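Local coordinates for protein cyclic UMP-AMP synthase (Rhodothermus marinus SG0.5JP17-172, PDB 6E0K) that synthesises the cyclic dinucleotide 3',3'-cUAMP from UTP and ATP as the second messenger of a CBASS antiphage defence system, at residues T53-D58 against T189-K194. Numbering follows the deposited sequence.
Sequences TNIRGD and TIRMFK
Lys-194 runs fully extended beyond CG past the backbone of Thr-53, crossing that residue's side chain at about a right angle. Its NZ donates to Thr-53 O at 3.0 Å, arriving from above the carbonyl plane, 56° out of it. A weak second bond runs from NZ to Thr-53 OG1 (3.4 Å), whose stronger partner is Glu-216 on helix 212-220, with which Lys-194 also makes a long, weak ion pair. Thr-53 OG1 sits between the backbone N and the carbonyl carbon (chi1 58°), which puts CG2 anti to that carbon and against Ile-190 CG2, 3.7 Å away. One residue along the helix, the aliphatic part of Arg-191 lies alongside the loop, CG 3.7 Å from Thr-53 CA, while its NE and NH1 hydrogen-bond to Ser-12 O and Ser-52 O, respectively. Ile-55 CG2 rests on the helix, 3.8 Å from both Lys-194 CB and Arg-191 O. The contact thus joins the nucleotidyltransferase-domain loop between helix 47-50 and strand 61-68 to helix 186-202. Lys-194 binds ATP, and its side chain touches Ser-48 and Ser-212, two further ATP-binding residues, placing this buried junction at the nucleotide pocket of a CD-NTase.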
loop_
_atom_site.group_PDB
_atom_site.type_symbol
_atom_site.label_atom_id
_atom_site.label_comp_id
_atom_site.label_asym_id
_atom_site.label_seq_id
_atom_site.Cartn_x
_atom_site.Cartn_y
_atom_site.Cartn_z
ATOM N N THR A 53 -8.844 2.739 -2.333
ATOM C CA THR A 53 -8.510 2.542 -3.735
ATOM C C THR A 53 -8.822 1.136 -4.215
ATOM O O THR A 53 -8.398 0.763 -5.314
ATOM C CB THR A 53 -7.031 2.856 -3.982
ATOM O OG1 THR A 53 -6.229 2.020 -3.143
ATOM C CG2 THR A 53 -6.735 4.304 -3.648
ATOM N N ASN A 54 -9.591 0.361 -3.449
ATOM C CA ASN A 54 -9.971 -0.976 -3.891
ATOM C C ASN A 54 -10.971 -0.905 -5.048
ATOM O O ASN A 54 -11.956 -0.159 -4.993
ATOM C CB ASN A 54 -10.567 -1.776 -2.725
ATOM C CG ASN A 54 -11.765 -1.087 -2.098
ATOM O OD1 ASN A 54 -11.642 0.011 -1.540
ATOM N ND2 ASN A 54 -12.924 -1.730 -2.173
ATOM N N ILE A 55 -10.696 -1.657 -6.117
ATOM C CA ILE A 55 -11.617 -1.700 -7.254
ATOM C C ILE A 55 -12.545 -2.903 -7.199
ATOM O O ILE A 55 -13.494 -2.980 -7.998
ATOM C CB ILE A 55 -10.861 -1.657 -8.603
ATOM C CG1 ILE A 55 -9.880 -2.825 -8.724
ATOM C CG2 ILE A 55 -10.152 -0.307 -8.767
ATOM C CD1 ILE A 55 -9.246 -2.958 -10.106
ATOM N N ARG A 56 -12.323 -3.832 -6.270
ATOM C CA ARG A 56 -13.247 -4.928 -6.011
ATOM C C ARG A 56 -13.612 -4.934 -4.535
ATOM O O ARG A 56 -12.991 -4.251 -3.710
ATOM C CB ARG A 56 -12.650 -6.289 -6.403
ATOM C CG ARG A 56 -12.131 -6.354 -7.843
ATOM C CD ARG A 56 -11.752 -7.768 -8.220
ATOM N NE ARG A 56 -12.875 -8.675 -8.004
ATOM C CZ ARG A 56 -13.817 -8.938 -8.903
ATOM N NH1 ARG A 56 -13.781 -8.368 -10.103
ATOM N NH2 ARG A 56 -14.799 -9.778 -8.603
ATOM N N GLY A 57 -14.624 -5.734 -4.205
ATOM C CA GLY A 57 -14.998 -5.947 -2.822
ATOM C C GLY A 57 -14.627 -7.303 -2.283
ATOM O O GLY A 57 -15.017 -7.623 -1.145
ATOM N N ASP A 58 -13.902 -8.127 -3.037
ATOM C CA ASP A 58 -13.634 -9.507 -2.652
ATOM C C ASP A 58 -12.148 -9.835 -2.632
ATOM O O ASP A 58 -11.784 -11.018 -2.576
ATOM C CB ASP A 58 -14.387 -10.479 -3.575
ATOM C CG ASP A 58 -13.962 -10.374 -5.034
ATOM O OD1 ASP A 58 -13.065 -9.569 -5.365
ATOM O OD2 ASP A 58 -14.547 -11.110 -5.872
ATOM N N THR A 189 -9.435 8.913 -9.076
ATOM C CA THR A 189 -8.530 8.857 -10.218
ATOM C C THR A 189 -7.630 7.630 -10.138
ATOM O O THR A 189 -7.399 6.958 -11.151
ATOM C CB THR A 189 -7.706 10.149 -10.297
ATOM O OG1 THR A 189 -8.599 11.247 -10.543
ATOM C CG2 THR A 189 -6.705 10.078 -11.451
ATOM N N ILE A 190 -7.118 7.313 -8.945
ATOM C CA ILE A 190 -6.359 6.078 -8.774
ATOM C C ILE A 190 -7.188 4.886 -9.217
ATOM O O ILE A 190 -6.711 4.008 -9.948
ATOM C CB ILE A 190 -5.911 5.912 -7.315
ATOM C CG1 ILE A 190 -4.845 6.949 -6.953
ATOM C CG2 ILE A 190 -5.372 4.504 -7.091
ATOM C CD1 ILE A 190 -4.544 6.931 -5.448
ATOM N N ARG A 191 -8.447 4.839 -8.784
ATOM C CA ARG A 191 -9.277 3.688 -9.122
ATOM C C ARG A 191 -9.544 3.624 -10.616
ATOM O O ARG A 191 -9.535 2.537 -11.201
ATOM C CB ARG A 191 -10.588 3.728 -8.332
ATOM C CG ARG A 191 -10.326 3.648 -6.817
ATOM C CD ARG A 191 -11.608 3.436 -6.014
ATOM N NE ARG A 191 -12.611 4.456 -6.313
ATOM C CZ ARG A 191 -12.916 5.485 -5.522
ATOM N NH1 ARG A 191 -12.332 5.643 -4.340
ATOM N NH2 ARG A 191 -13.846 6.358 -5.923
ATOM N N MET A 192 -9.779 4.781 -11.244
ATOM C CA MET A 192 -9.945 4.839 -12.695
ATOM C C MET A 192 -8.753 4.213 -13.408
ATOM O O MET A 192 -8.919 3.367 -14.291
ATOM C CB MET A 192 -10.125 6.285 -13.139
ATOM C CG MET A 192 -10.246 6.424 -14.663
ATOM S SD MET A 192 -10.143 8.138 -15.205
ATOM C CE MET A 192 -8.418 8.520 -14.867
ATOM N N PHE A 193 -7.536 4.595 -13.019
ATOM C CA PHE A 193 -6.370 4.034 -13.690
ATOM C C PHE A 193 -6.175 2.557 -13.353
ATOM O O PHE A 193 -5.766 1.777 -14.220
ATOM C CB PHE A 193 -5.123 4.848 -13.351
ATOM C CG PHE A 193 -5.017 6.119 -14.137
ATOM C CD1 PHE A 193 -4.895 6.087 -15.523
ATOM C CD2 PHE A 193 -5.023 7.352 -13.498
ATOM C CE1 PHE A 193 -4.799 7.263 -16.258
ATOM C CE2 PHE A 193 -4.902 8.536 -14.227
ATOM C CZ PHE A 193 -4.804 8.484 -15.619
ATOM N N LYS A 194 -6.457 2.148 -12.112
ATOM C CA LYS A 194 -6.413 0.722 -11.791
ATOM C C LYS A 194 -7.370 -0.079 -12.663
ATOM O O LYS A 194 -7.022 -1.156 -13.159
ATOM C CB LYS A 194 -6.743 0.493 -10.309
ATOM C CG LYS A 194 -5.609 0.793 -9.374
ATOM C CD LYS A 194 -6.094 0.529 -7.954
ATOM C CE LYS A 194 -5.012 0.604 -6.930
ATOM N NZ LYS A 194 -5.567 -0.080 -5.709
#